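Local coordinates for protein proteasome accessory factor B/C (PafBC) (Paenarthrobacter aurescens, PDB 6SJ9) that regulates transcription in the bacterial DNA damage response, probably by binding DNA through its winged helix-turn-helix domains, at residues Leu288-Ala293 / Val312-Ala317; Arg503-Arg508 / Leu557-Arg562; His158-Ile163 / Ser223-Lys228. One frame throughout, in Å; residues are numbered along the deposited sequence.

In the fold
The three contacts follow the chain in series, contact 3 first, then contact 1, then contact 2, and no two of them touch. Contact 3 sits at the first WYL domain and contact 2 in the second, with centres about 61 Å apart on opposite sides of the chain's centre. Strand 503-510 of contact 2 follows helix 489-501 much as strand 163-168 follows helix 147-159 beside contact 3. Contact 1 lies in the first WCX domain, its centre about 34 Å from that of contact 3 and about 50 Å from that of contact 2. None includes a ligand of the potassium ion, which is held by Leu-16, Thr-18, Ile-81, Lys-83 and Ser-85.

Contact 1 (Leu288-Ala293 / Val312-Ala317); sequences LAEELA and VRRLQA
Ala-293 and Leu-315, with CA atoms 6.5 Å apart, mark where the two helices draw together, the axes of 288-293 and 312-317 passing at 9.4 Å with a crossing angle of -50°. Small residues line one side of this gap: Ala-289 and Ala-293 both turn their methyls toward the other helix, and the long chain of Arg-314 runs across them. Its CD rests 4.0 Å from Ala-293 CB and 3.8 Å from Ala-289 O. Leu-315 adds a methyl of its own, CD2 lying 4.3 Å from Ala-293 CB. Beyond CD the Arg-314 chain bends at chi3 (78°), which lays the guanidinium over Glu-290, whose CB stands 3.7 Å above the centre of one face. The glutamate chain is extended, and its carboxylate lies only 11° from parallel to the guanidinium. Because Glu-290 OE1 is well out of the guanidinium plane, its 3.9 Å approach to Arg-314 NH1 is a long salt bridge of charges without a directed N-H. Helices 285-294 and 305-323 of this ferredoxin-like domain thus meet through alkyl contact and undirected charge attraction, while a directed bond from each charged group goes to the second WCX domain, Glu-290 OE2 meeting Gln-634 NE2 and Arg-314 NE meeting Gln-634 O.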
ATOM      1  N   LEU A 288      -7.988  15.924  -3.896  1.00 54.64           N
ATOM      2  CA  LEU A 288      -8.591  15.574  -5.182  1.00 54.01           C
ATOM      3  C   LEU A 288      -7.737  16.049  -6.350  1.00 54.13           C
ATOM      4  O   LEU A 288      -7.613  15.347  -7.350  1.00 53.61           O
ATOM      5  CB  LEU A 288     -10.000  16.160  -5.304  1.00 52.38           C
ATOM      6  CG  LEU A 288     -10.758  15.723  -6.547  1.00 52.04           C
ATOM      7  CD1 LEU A 288     -10.738  14.197  -6.612  1.00 47.12           C
ATOM      8  CD2 LEU A 288     -12.208  16.218  -6.538  1.00 52.73           C
ATOM      9  N   ALA A 289      -7.127  17.232  -6.236  1.00 54.96           N
ATOM     10  CA  ALA A 289      -6.361  17.763  -7.365  1.00 55.23           C
ATOM     11  C   ALA A 289      -5.133  16.912  -7.656  1.00 51.89           C
ATOM     12  O   ALA A 289      -4.776  16.706  -8.827  1.00 51.83           O
ATOM     13  CB  ALA A 289      -5.932  19.213  -7.112  1.00 55.09           C
ATOM     14  N   GLU A 290      -4.458  16.432  -6.612  1.00 46.63           N
ATOM     15  CA  GLU A 290      -3.333  15.538  -6.839  1.00 44.79           C
ATOM     16  C   GLU A 290      -3.797  14.285  -7.556  1.00 43.51           C
ATOM     17  O   GLU A 290      -3.157  13.840  -8.497  1.00 44.82           O
ATOM     18  CB  GLU A 290      -2.631  15.196  -5.523  1.00 48.13           C
ATOM     19  CG  GLU A 290      -1.423  14.270  -5.754  1.00 49.83           C
ATOM     20  CD  GLU A 290      -0.610  14.006  -4.487  1.00 48.30           C
ATOM     21  OE1 GLU A 290      -0.875  14.670  -3.483  1.00 47.67           O
ATOM     22  OE2 GLU A 290       0.288  13.125  -4.494  1.00 49.46           O
ATOM     23  N   GLU A 291      -4.933  13.722  -7.151  1.00 44.64           N
ATOM     24  CA  GLU A 291      -5.439  12.550  -7.845  1.00 45.65           C
ATOM     25  C   GLU A 291      -5.744  12.878  -9.306  1.00 47.14           C
ATOM     26  O   GLU A 291      -5.332  12.149 -10.222  1.00 49.67           O
ATOM     27  CB  GLU A 291      -6.696  12.007  -7.142  1.00 43.08           C
ATOM     28  CG  GLU A 291      -7.280  10.818  -7.898  1.00 43.72           C
ATOM     29  CD  GLU A 291      -8.638  10.387  -7.383  1.00 52.83           C
ATOM     30  OE1 GLU A 291      -9.085  10.944  -6.366  1.00 56.52           O
ATOM     31  OE2 GLU A 291      -9.288   9.530  -8.026  1.00 55.19           O
ATOM     32  N   LEU A 292      -6.443  13.984  -9.547  1.00 46.31           N
ATOM     33  CA  LEU A 292      -6.862  14.301 -10.915  1.00 51.07           C
ATOM     34  C   LEU A 292      -5.690  14.681 -11.811  1.00 49.58           C
ATOM     35  O   LEU A 292      -5.627  14.241 -12.952  1.00 55.38           O
ATOM     36  CB  LEU A 292      -7.921  15.399 -10.895  1.00 56.41           C
ATOM     37  CG  LEU A 292      -9.232  15.062 -10.175  1.00 54.97           C
ATOM     38  CD1 LEU A 292     -10.173  16.249 -10.236  1.00 52.82           C
ATOM     39  CD2 LEU A 292      -9.933  13.836 -10.797  1.00 56.31           C
ATOM     40  N   ALA A 293      -4.686  15.367 -11.272  1.00 52.58           N
ATOM     41  CA  ALA A 293      -3.481  15.672 -12.049  1.00 51.39           C
ATOM     42  C   ALA A 293      -2.788  14.404 -12.518  1.00 53.93           C
ATOM     43  O   ALA A 293      -2.178  14.393 -13.602  1.00 54.04           O
ATOM     44  CB  ALA A 293      -2.481  16.451 -11.186  1.00 46.32           C
ATOM     45  N   VAL A 312      -4.564  22.697 -12.500  1.00 62.30           N
ATOM     46  CA  VAL A 312      -3.735  23.465 -13.427  1.00 65.93           C
ATOM     47  C   VAL A 312      -2.393  23.817 -12.801  1.00 64.96           C
ATOM     48  O   VAL A 312      -1.343  23.661 -13.432  1.00 69.81           O
ATOM     49  CB  VAL A 312      -4.493  24.740 -13.860  1.00 75.64           C
ATOM     50  CG1 VAL A 312      -3.548  25.731 -14.594  1.00 62.13           C
ATOM     51  CG2 VAL A 312      -5.689  24.352 -14.742  1.00 61.85           C
ATOM     52  N   ARG A 313      -2.393  24.224 -11.528  1.00 60.51           N
ATOM     53  CA  ARG A 313      -1.144  24.586 -10.877  1.00 63.69           C
ATOM     54  C   ARG A 313      -0.159  23.422 -10.892  1.00 63.45           C
ATOM     55  O   ARG A 313       1.031  23.608 -11.173  1.00 63.72           O
ATOM     56  CB  ARG A 313      -1.414  25.064  -9.451  1.00 69.20           C
ATOM     57  CG  ARG A 313      -0.162  25.551  -8.736  1.00 77.68           C
ATOM     58  CD  ARG A 313      -0.116  25.042  -7.311  1.00 84.61           C
ATOM     59  NE  ARG A 313      -1.408  25.247  -6.662  1.00 93.59           N
ATOM     60  CZ  ARG A 313      -1.906  24.453  -5.717  1.00 96.00           C
ATOM     61  NH1 ARG A 313      -1.210  23.389  -5.323  1.00 95.75           N
ATOM     62  NH2 ARG A 313      -3.103  24.711  -5.179  1.00 96.84           N
ATOM     63  N   ARG A 314      -0.640  22.204 -10.620  1.00 61.37           N
ATOM     64  CA  ARG A 314       0.270  21.055 -10.589  1.00 56.27           C
ATOM     65  C   ARG A 314       0.756  20.720 -11.981  1.00 56.81           C
ATOM     66  O   ARG A 314       1.952  20.518 -12.196  1.00 58.82           O
ATOM     67  CB  ARG A 314      -0.431  19.840  -9.987  1.00 54.10           C
ATOM     68  CG  ARG A 314      -1.106  20.158  -8.700  1.00 57.49           C
ATOM     69  CD  ARG A 314      -1.800  18.954  -8.184  1.00 61.74           C
ATOM     70  NE  ARG A 314      -0.773  18.157  -7.622  1.00 63.06           N
ATOM     71  CZ  ARG A 314      -0.500  18.189  -6.338  1.00 62.27           C
ATOM     72  NH1 ARG A 314       0.520  17.458  -5.872  1.00 54.15           N
ATOM     73  NH2 ARG A 314      -1.298  18.922  -5.549  1.00 65.29           N
ATOM     74  N   LEU A 315      -0.159  20.712 -12.952  1.00 58.27           N
ATOM     75  CA  LEU A 315       0.228  20.451 -14.328  1.00 58.57           C
ATOM     76  C   LEU A 315       1.212  21.509 -14.807  1.00 63.48           C
ATOM     77  O   LEU A 315       2.194  21.199 -15.502  1.00 66.07           O
ATOM     78  CB  LEU A 315      -1.016  20.427 -15.228  1.00 57.47           C
ATOM     79  CG  LEU A 315      -2.085  19.384 -14.909  1.00 57.47           C
ATOM     80  CD1 LEU A 315      -3.355  19.569 -15.744  1.00 59.94           C
ATOM     81  CD2 LEU A 315      -1.528  18.001 -15.127  1.00 56.19           C
ATOM     82  N   GLN A 316       0.950  22.770 -14.449  1.00 65.02           N
ATOM     83  CA  GLN A 316       1.807  23.864 -14.898  1.00 67.16           C
ATOM     84  C   GLN A 316       3.146  23.828 -14.199  1.00 64.94           C
ATOM     85  O   GLN A 316       4.191  24.033 -14.829  1.00 66.65           O
ATOM     86  CB  GLN A 316       1.127  25.211 -14.681  1.00 68.37           C
ATOM     87  CG  GLN A 316       1.905  26.342 -15.317  1.00 72.78           C
ATOM     88  CD  GLN A 316       2.040  26.165 -16.811  1.00 73.22           C
ATOM     89  OE1 GLN A 316       1.052  26.137 -17.541  1.00 73.25           O
ATOM     90  NE2 GLN A 316       3.280  26.033 -17.275  1.00 75.25           N
ATOM     91  N   ALA A 317       3.143  23.532 -12.911  1.00 61.26           N
ATOM     92  CA  ALA A 317       4.420  23.444 -12.235  1.00 59.19           C
ATOM     93  C   ALA A 317       5.244  22.289 -12.806  1.00 62.15           C
ATOM     94  O   ALA A 317       6.473  22.393 -12.907  1.00 65.49           O
ATOM     95  CB  ALA A 317       4.184  23.359 -10.727  1.00 52.83           C
TER

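Contact 2 (Arg503-Arg508 / Leu557-Arg562); sequences RQLRLR and LEPNGR
Asn-560 ND2 gives a hydrogen to Gln-504 OE1 across 2.8 Å, almost straight at 175°, arriving in the carbonyl plane on a lone pair although the two amide planes are turned 61° apart. Alongside it the backbones pair antiparallel: Arg-506 N reaches Glu-558 O at 2.7 Å and Glu-558 N returns to Arg-506 O, while Gln-504 N bonds to Arg-562 O at 2.8 Å. The bond from Asn-560 N to Gln-504 O is weak, at 3.5 Å. Water 1 lies between the strands here, 2.7 Å from Gln-504 O. On the apolar face, Leu-557 CD2 lies 3.6 Å from Leu-507 CD1, the two chains side by side and pointing the same way; the same methyl meets Leu-505 CD1 at 4.0 Å.

In the next shell, an Asx turn sets the asparagine: with chi1 at 62°, Asn-560 OD1 takes Arg-562 N at 3.0 Å, as the chain turns its corner at Gly-561. Asp-521 adds a weak bond to Asn-560 ND2, and Asp-523 holds Gln-504 NE2. With an aspartate here, an oxygen would stand where ND2 does, and Gln-504 OE1 would probably lose its donor and face a second acceptor, with Asp-521 close by. Strands 503-510 and 554-560, first and last of the Sm-like sheet of the second WYL domain, thus run side by side with 554-560 at the edge: Leu-505 and Leu-557 seal the pair against helix 489-501, and the amide pair backs up the weak backbone bond.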
ATOM      1  N   ARG A 503      18.176 -28.938  -6.960  1.00 35.56           N
ATOM      2  CA  ARG A 503      18.802 -28.839  -8.295  1.00 38.83           C
ATOM      3  C   ARG A 503      18.729 -27.426  -8.866  1.00 38.92           C
ATOM      4  O   ARG A 503      17.655 -26.804  -8.903  1.00 37.14           O
ATOM      5  CB  ARG A 503      18.134 -29.771  -9.332  1.00 34.06           C
ATOM      6  CG  ARG A 503      18.064 -31.237  -8.910  1.00 35.58           C
ATOM      7  CD  ARG A 503      17.458 -32.132 -10.007  1.00 37.31           C
ATOM      8  NE  ARG A 503      17.291 -33.450  -9.424  1.00 38.82           N
ATOM      9  CZ  ARG A 503      18.272 -34.356  -9.301  1.00 41.60           C
ATOM     10  NH1 ARG A 503      19.515 -34.123  -9.776  1.00 34.59           N
ATOM     11  NH2 ARG A 503      18.013 -35.497  -8.666  1.00 41.12           N
ATOM     12  N   GLN A 504      19.832 -27.010  -9.453  1.00 36.32           N
ATOM     13  CA  GLN A 504      19.849 -25.792 -10.245  1.00 39.15           C
ATOM     14  C   GLN A 504      19.124 -26.003 -11.582  1.00 40.80           C
ATOM     15  O   GLN A 504      19.083 -27.111 -12.135  1.00 41.36           O
ATOM     16  CB  GLN A 504      21.302 -25.376 -10.484  1.00 41.18           C
ATOM     17  CG  GLN A 504      21.526 -23.944 -10.324  1.00 46.24           C
ATOM     18  CD  GLN A 504      22.970 -23.534 -10.504  1.00 44.91           C
ATOM     19  OE1 GLN A 504      23.538 -23.741 -11.544  1.00 44.56           O
ATOM     20  NE2 GLN A 504      23.556 -22.939  -9.473  1.00 44.45           N
ATOM     21  N   LEU A 505      18.560 -24.921 -12.116  1.00 37.64           N
ATOM     22  CA  LEU A 505      17.840 -24.974 -13.385  1.00 39.48           C
ATOM     23  C   LEU A 505      18.446 -23.991 -14.371  1.00 35.31           C
ATOM     24  O   LEU A 505      18.810 -22.874 -14.015  1.00 38.62           O
ATOM     25  CB  LEU A 505      16.338 -24.647 -13.203  1.00 37.33           C
ATOM     26  CG  LEU A 505      15.534 -25.689 -12.397  1.00 35.91           C
ATOM     27  CD1 LEU A 505      14.116 -25.230 -12.107  1.00 34.90           C
ATOM     28  CD2 LEU A 505      15.398 -26.969 -13.267  1.00 33.00           C
ATOM     29  N   ARG A 506      18.510 -24.413 -15.608  1.00 35.84           N
ATOM     30  CA  ARG A 506      18.720 -23.515 -16.726  1.00 32.50           C
ATOM     31  C   ARG A 506      17.355 -23.014 -17.184  1.00 34.94           C
ATOM     32  O   ARG A 506      16.541 -23.807 -17.643  1.00 39.37           O
ATOM     33  CB  ARG A 506      19.375 -24.236 -17.896  1.00 33.44           C
ATOM     34  CG  ARG A 506      19.775 -23.317 -19.067  1.00 58.99           C
ATOM     35  CD  ARG A 506      20.848 -22.348 -18.655  1.00 61.17           C
ATOM     36  NE  ARG A 506      21.492 -21.686 -19.799  1.00 63.49           N
ATOM     37  CZ  ARG A 506      22.349 -20.684 -19.672  1.00 56.70           C
ATOM     38  NH1 ARG A 506      22.662 -20.254 -18.453  1.00 48.55           N
ATOM     39  NH2 ARG A 506      22.886 -20.125 -20.757  1.00 62.08           N
ATOM     40  N   LEU A 507      17.143 -21.706 -17.100  1.00 35.45           N
ATOM     41  CA  LEU A 507      15.872 -21.069 -17.406  1.00 36.60           C
ATOM     42  C   LEU A 507      16.015 -20.235 -18.673  1.00 37.80           C
ATOM     43  O   LEU A 507      16.974 -19.453 -18.822  1.00 38.89           O
ATOM     44  CB  LEU A 507      15.422 -20.182 -16.240  1.00 36.60           C
ATOM     45  CG  LEU A 507      14.362 -19.156 -16.598  1.00 35.27           C
ATOM     46  CD1 LEU A 507      13.002 -19.849 -16.935  1.00 35.15           C
ATOM     47  CD2 LEU A 507      14.274 -18.166 -15.400  1.00 34.85           C
ATOM     48  N   ARG A 508      15.084 -20.418 -19.583  1.00 34.50           N
ATOM     49  CA  ARG A 508      14.884 -19.542 -20.735  1.00 40.27           C
ATOM     50  C   ARG A 508      13.589 -18.779 -20.501  1.00 38.63           C
ATOM     51  O   ARG A 508      12.528 -19.384 -20.387  1.00 35.25           O
ATOM     52  CB  ARG A 508      14.839 -20.330 -22.032  1.00 40.96           C
ATOM     53  CG  ARG A 508      16.271 -20.766 -22.452  1.00 44.46           C
ATOM     54  CD  ARG A 508      16.127 -21.595 -23.683  1.00 51.81           C
ATOM     55  NE  ARG A 508      17.352 -22.243 -24.039  1.00 63.59           N
ATOM     56  CZ  ARG A 508      17.378 -23.283 -24.863  1.00 72.05           C
ATOM     57  NH1 ARG A 508      16.224 -23.741 -25.356  1.00 72.72           N
ATOM     58  NH2 ARG A 508      18.537 -23.851 -25.191  1.00 73.57           N
ATOM     59  N   LEU A 557      12.593 -24.899 -18.920  1.00 47.14           N
ATOM     60  CA  LEU A 557      13.398 -25.087 -17.715  1.00 48.86           C
ATOM     61  C   LEU A 557      13.959 -26.483 -17.773  1.00 51.00           C
ATOM     62  O   LEU A 557      13.188 -27.427 -17.978  1.00 50.45           O
ATOM     63  CB  LEU A 557      12.543 -24.985 -16.463  1.00 49.70           C
ATOM     64  CG  LEU A 557      12.125 -23.612 -16.027  1.00 50.24           C
ATOM     65  CD1 LEU A 557      10.968 -23.776 -15.094  1.00 53.79           C
ATOM     66  CD2 LEU A 557      13.277 -23.039 -15.287  1.00 49.86           C
ATOM     67  N   GLU A 558      15.277 -26.618 -17.546  1.00 45.50           N
ATOM     68  CA  GLU A 558      15.973 -27.875 -17.557  1.00 46.24           C
ATOM     69  C   GLU A 558      17.018 -27.846 -16.447  1.00 45.31           C
ATOM     70  O   GLU A 558      17.813 -26.892 -16.355  1.00 40.77           O
ATOM     71  CB  GLU A 558      16.695 -28.191 -18.885  1.00 52.72           C
ATOM     72  CG  GLU A 558      16.021 -27.719 -20.146  1.00 70.80           C
ATOM     73  CD  GLU A 558      14.966 -28.700 -20.676  1.00 83.68           C
ATOM     74  OE1 GLU A 558      14.718 -29.734 -20.001  1.00 88.50           O
ATOM     75  OE2 GLU A 558      14.386 -28.435 -21.769  1.00 86.49           O
ATOM     76  N   PRO A 559      17.165 -28.950 -15.737  1.00 45.22           N
ATOM     77  CA  PRO A 559      18.313 -29.093 -14.837  1.00 41.17           C
ATOM     78  C   PRO A 559      19.604 -28.920 -15.624  1.00 36.75           C
ATOM     79  O   PRO A 559      19.700 -29.267 -16.794  1.00 36.40           O
ATOM     80  CB  PRO A 559      18.171 -30.523 -14.305  1.00 42.48           C
ATOM     81  CG  PRO A 559      16.669 -30.877 -14.541  1.00 50.55           C
ATOM     82  CD  PRO A 559      16.307 -30.150 -15.805  1.00 47.59           C
ATOM     83  N   ASN A 560      20.605 -28.390 -14.971  1.00 38.76           N
ATOM     84  CA  ASN A 560      21.929 -28.231 -15.577  1.00 43.02           C
ATOM     85  C   ASN A 560      22.950 -29.100 -14.872  1.00 42.54           C
ATOM     86  O   ASN A 560      24.158 -28.900 -15.033  1.00 37.61           O
ATOM     87  CB  ASN A 560      22.391 -26.774 -15.561  1.00 44.08           C
ATOM     88  CG  ASN A 560      22.539 -26.226 -14.136  1.00 41.25           C
ATOM     89  OD1 ASN A 560      22.433 -26.964 -13.162  1.00 37.76           O
ATOM     90  ND2 ASN A 560      22.891 -24.948 -14.031  1.00 39.42           N
ATOM     91  N   GLY A 561      22.480 -29.992 -14.014  1.00 41.72           N
ATOM     92  CA  GLY A 561      23.327 -30.973 -13.403  1.00 38.62           C
ATOM     93  C   GLY A 561      23.943 -30.504 -12.124  1.00 39.44           C
ATOM     94  O   GLY A 561      24.543 -31.329 -11.414  1.00 41.74           O
ATOM     95  N   ARG A 562      23.834 -29.215 -11.801  1.00 31.61           N
ATOM     96  CA  ARG A 562      24.486 -28.715 -10.593  1.00 35.67           C
ATOM     97  C   ARG A 562      23.481 -28.609  -9.446  1.00 37.55           C
ATOM     98  O   ARG A 562      22.296 -28.376  -9.679  1.00 36.67           O
ATOM     99  CB  ARG A 562      25.187 -27.387 -10.868  1.00 38.11           C
ATOM    100  CG  ARG A 562      26.288 -27.635 -11.932  1.00 44.76           C
ATOM    101  CD  ARG A 562      26.444 -26.533 -12.922  1.00 51.25           C
ATOM    102  NE  ARG A 562      27.744 -26.707 -13.625  1.00 60.72           N
ATOM    103  CZ  ARG A 562      28.006 -27.621 -14.582  1.00 52.07           C
ATOM    104  NH1 ARG A 562      27.099 -28.535 -14.977  1.00 49.74           N
ATOM    105  NH2 ARG A 562      29.199 -27.649 -15.106  1.00 46.60           N
TER
HETATM  106  O   HOH W   1      20.680 -29.289 -11.686  1.00 36.53           O

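Contact 3 (His158-Ile163 / Ser223-Lys228); sequences HGKHPI and SFHPPK
Lys-160 turns its carbonyl oxygen to the start of 223-228, where two groups share it: Phe-224 N, in a weak, bent hydrogen bond of 3.1 Å and 133°, and the CA-H of Ser-223. The phenylalanine side chain then folds back against the same peptide. Its chi1 of 78° places CG between its own backbone N and carbonyl carbon, and this brings one side of the ring against 160-162. Phe-224 CD1 comes to 3.4 Å from Lys-160 O and Phe-224 CE1 to 3.3 Å from His-161 O, both oxygens meeting the ring obliquely, and Pro-162 CD lies 4.1 Å from Phe-224 CD1. Further along, the ring touches Glu-181 and Pro-182 of strand 175-188, and the residue is buried although the contact as a whole is at the surface.

What presents the lysine carbonyl is the end of helix 147-159. Lys-160, with a positive phi, is the C-prime residue of a Schellman motif, and the chain leaves it through His-161 and Pro-162 to enter strand 163-168, the first strand of the Sm-like WYL domain. The loop 223-228 follows strand 217-218, a partner of that first strand, so the contact ties the helix-to-strand corner to the loop leaving the sheet.

Lys-160's own side chain runs outward along the loop. A chi1 of -63° sets it on that course, Lys-160 CB passing 3.3 Å from Phe-224 O, and the chain stays extended until it bends at chi4. The imidazole of His-161 folds over the helix end, with Gly-159 O 3.3 Å above the centre of one face, and its ND1 is hydrogen-bonded to Gly-222 O.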
ATOM      1  N   HIS A 158      12.789  16.344  17.323  1.00 35.23           N
ATOM      2  CA  HIS A 158      13.894  15.623  17.940  1.00 37.26           C
ATOM      3  C   HIS A 158      14.985  16.595  18.375  1.00 39.88           C
ATOM      4  O   HIS A 158      15.532  16.467  19.477  1.00 40.29           O
ATOM      5  CB  HIS A 158      14.491  14.559  16.997  1.00 39.92           C
ATOM      6  CG  HIS A 158      15.547  13.701  17.642  1.00 40.01           C
ATOM      7  ND1 HIS A 158      16.796  13.475  17.075  1.00 46.60           N
ATOM      8  CD2 HIS A 158      15.539  13.007  18.805  1.00 42.69           C
ATOM      9  CE1 HIS A 158      17.514  12.702  17.879  1.00 36.59           C
ATOM     10  NE2 HIS A 158      16.781  12.413  18.942  1.00 44.42           N
ATOM     11  N   GLY A 159      15.287  17.581  17.542  1.00 37.72           N
ATOM     12  CA  GLY A 159      16.323  18.529  17.920  1.00 37.00           C
ATOM     13  C   GLY A 159      15.805  19.753  18.676  1.00 37.18           C
ATOM     14  O   GLY A 159      16.589  20.666  18.966  1.00 36.07           O
ATOM     15  N   LYS A 160      14.504  19.788  18.983  1.00 34.99           N
ATOM     16  CA  LYS A 160      13.898  20.913  19.695  1.00 43.87           C
ATOM     17  C   LYS A 160      14.148  22.236  18.965  1.00 43.49           C
ATOM     18  O   LYS A 160      14.525  23.236  19.577  1.00 40.14           O
ATOM     19  CB  LYS A 160      14.393  20.980  21.154  1.00 42.91           C
ATOM     20  CG  LYS A 160      13.977  19.749  21.934  1.00 48.03           C
ATOM     21  CD  LYS A 160      14.360  19.832  23.371  1.00 59.75           C
ATOM     22  CE  LYS A 160      13.633  18.729  24.158  1.00 67.33           C
ATOM     23  NZ  LYS A 160      14.350  17.424  23.990  1.00 68.35           N
ATOM     24  N   HIS A 161      13.975  22.223  17.669  1.00 35.33           N
ATOM     25  CA  HIS A 161      14.073  23.377  16.813  1.00 38.22           C
ATOM     26  C   HIS A 161      12.669  23.832  16.401  1.00 39.83           C
ATOM     27  O   HIS A 161      11.862  23.007  15.935  1.00 36.11           O
ATOM     28  CB  HIS A 161      14.855  23.037  15.549  1.00 36.13           C
ATOM     29  CG  HIS A 161      16.221  22.539  15.820  1.00 37.76           C
ATOM     30  ND1 HIS A 161      17.084  23.186  16.684  1.00 37.01           N
ATOM     31  CD2 HIS A 161      16.908  21.496  15.298  1.00 36.73           C
ATOM     32  CE1 HIS A 161      18.227  22.533  16.707  1.00 37.86           C
ATOM     33  NE2 HIS A 161      18.155  21.526  15.856  1.00 38.63           N
ATOM     34  N   PRO A 162      12.408  25.134  16.468  1.00 38.74           N
ATOM     35  CA  PRO A 162      11.200  25.690  15.849  1.00 38.39           C
ATOM     36  C   PRO A 162      11.337  25.611  14.322  1.00 41.74           C
ATOM     37  O   PRO A 162      12.433  25.363  13.785  1.00 40.36           O
ATOM     38  CB  PRO A 162      11.148  27.137  16.373  1.00 37.15           C
ATOM     39  CG  PRO A 162      12.569  27.453  16.757  1.00 40.12           C
ATOM     40  CD  PRO A 162      13.359  26.159  16.983  1.00 36.76           C
ATOM     41  N   ILE A 163      10.214  25.800  13.621  1.00 39.32           N
ATOM     42  CA  ILE A 163      10.171  25.701  12.165  1.00 39.88           C
ATOM     43  C   ILE A 163       9.430  26.905  11.584  1.00 43.32           C
ATOM     44  O   ILE A 163       8.743  27.654  12.283  1.00 43.69           O
ATOM     45  CB  ILE A 163       9.467  24.407  11.654  1.00 39.17           C
ATOM     46  CG1 ILE A 163       8.011  24.390  12.096  1.00 36.67           C
ATOM     47  CG2 ILE A 163      10.169  23.181  12.195  1.00 35.95           C
ATOM     48  CD1 ILE A 163       7.230  23.114  11.654  1.00 40.09           C
ATOM     49  N   SER A 223      15.917  27.027  19.625  1.00 42.82           N
ATOM     50  CA  SER A 223      15.482  26.005  20.559  1.00 42.25           C
ATOM     51  C   SER A 223      14.066  26.334  21.021  1.00 42.76           C
ATOM     52  O   SER A 223      13.609  27.475  20.928  1.00 43.85           O
ATOM     53  CB  SER A 223      16.348  25.930  21.806  1.00 42.93           C
ATOM     54  OG  SER A 223      16.371  27.247  22.328  1.00 48.88           O
ATOM     55  N   PHE A 224      13.393  25.301  21.533  1.00 42.11           N
ATOM     56  CA  PHE A 224      12.149  25.478  22.260  1.00 44.69           C
ATOM     57  C   PHE A 224      11.969  24.226  23.094  1.00 44.73           C
ATOM     58  O   PHE A 224      12.625  23.212  22.856  1.00 41.21           O
ATOM     59  CB  PHE A 224      10.969  25.671  21.311  1.00 42.58           C
ATOM     60  CG  PHE A 224      10.490  24.408  20.709  1.00 41.15           C
ATOM     61  CD1 PHE A 224      11.148  23.845  19.623  1.00 39.97           C
ATOM     62  CD2 PHE A 224       9.333  23.796  21.176  1.00 41.11           C
ATOM     63  CE1 PHE A 224      10.714  22.699  19.046  1.00 38.76           C
ATOM     64  CE2 PHE A 224       8.878  22.644  20.600  1.00 39.89           C
ATOM     65  CZ  PHE A 224       9.562  22.073  19.519  1.00 38.67           C
ATOM     66  N   HIS A 225      11.075  24.305  24.070  1.00 46.99           N
ATOM     67  CA  HIS A 225      10.569  23.179  24.853  0.54 47.97           C
ATOM     68  C   HIS A 225       9.070  23.068  24.609  1.00 45.63           C
ATOM     69  O   HIS A 225       8.389  24.076  24.808  1.00 47.28           O
ATOM     70  CB  HIS A 225      10.800  23.441  26.378  0.54 50.61           C
ATOM     71  CG  HIS A 225      12.238  23.512  26.797  0.54 52.39           C
ATOM     72  ND1 HIS A 225      13.119  22.469  26.611  0.54 51.85           N
ATOM     73  CD2 HIS A 225      12.934  24.482  27.446  0.54 54.86           C
ATOM     74  CE1 HIS A 225      14.304  22.806  27.092  0.54 53.24           C
ATOM     75  NE2 HIS A 225      14.218  24.022  27.609  0.54 54.29           N
ATOM     76  N   PRO A 226       8.504  21.924  24.240  1.00 44.78           N
ATOM     77  CA  PRO A 226       7.047  21.808  24.238  1.00 49.24           C
ATOM     78  C   PRO A 226       6.505  21.794  25.657  1.00 51.09           C
ATOM     79  O   PRO A 226       7.211  21.401  26.600  1.00 47.49           O
ATOM     80  CB  PRO A 226       6.800  20.471  23.518  1.00 50.39           C
ATOM     81  CG  PRO A 226       8.021  19.674  23.805  1.00 44.40           C
ATOM     82  CD  PRO A 226       9.158  20.667  23.833  1.00 44.38           C
ATOM     83  N   PRO A 227       5.260  22.237  25.861  1.00 57.65           N
ATOM     84  CA  PRO A 227       4.687  22.293  27.232  1.00 62.78           C
ATOM     85  C   PRO A 227       4.494  20.886  27.789  1.00 57.71           C
ATOM     86  O   PRO A 227       4.229  19.953  27.045  1.00 53.96           O
ATOM     87  CB  PRO A 227       3.332  22.999  27.035  1.00 61.93           C
ATOM     88  CG  PRO A 227       2.950  22.693  25.682  1.00 58.55           C
ATOM     89  CD  PRO A 227       4.254  22.569  24.841  1.00 56.41           C
ATOM     90  N   LYS A 228       4.721  20.715  29.090  1.00 66.79           N
ATOM     91  CA  LYS A 228       4.600  19.368  29.656  1.00 74.70           C
ATOM     92  C   LYS A 228       3.166  18.866  29.569  1.00 76.91           C
ATOM     93  O   LYS A 228       2.938  17.693  29.265  1.00 79.04           O
ATOM     94  CB  LYS A 228       5.091  19.328  31.105  1.00 79.26           C
ATOM     95  CG  LYS A 228       6.170  18.246  31.380  1.00 82.49           C
ATOM     96  CD  LYS A 228       5.775  16.852  30.825  1.00 83.74           C
ATOM     97  CE  LYS A 228       6.833  15.752  31.099  1.00 84.00           C
ATOM     98  NZ  LYS A 228       6.478  14.388  30.509  1.00 83.28           N
TER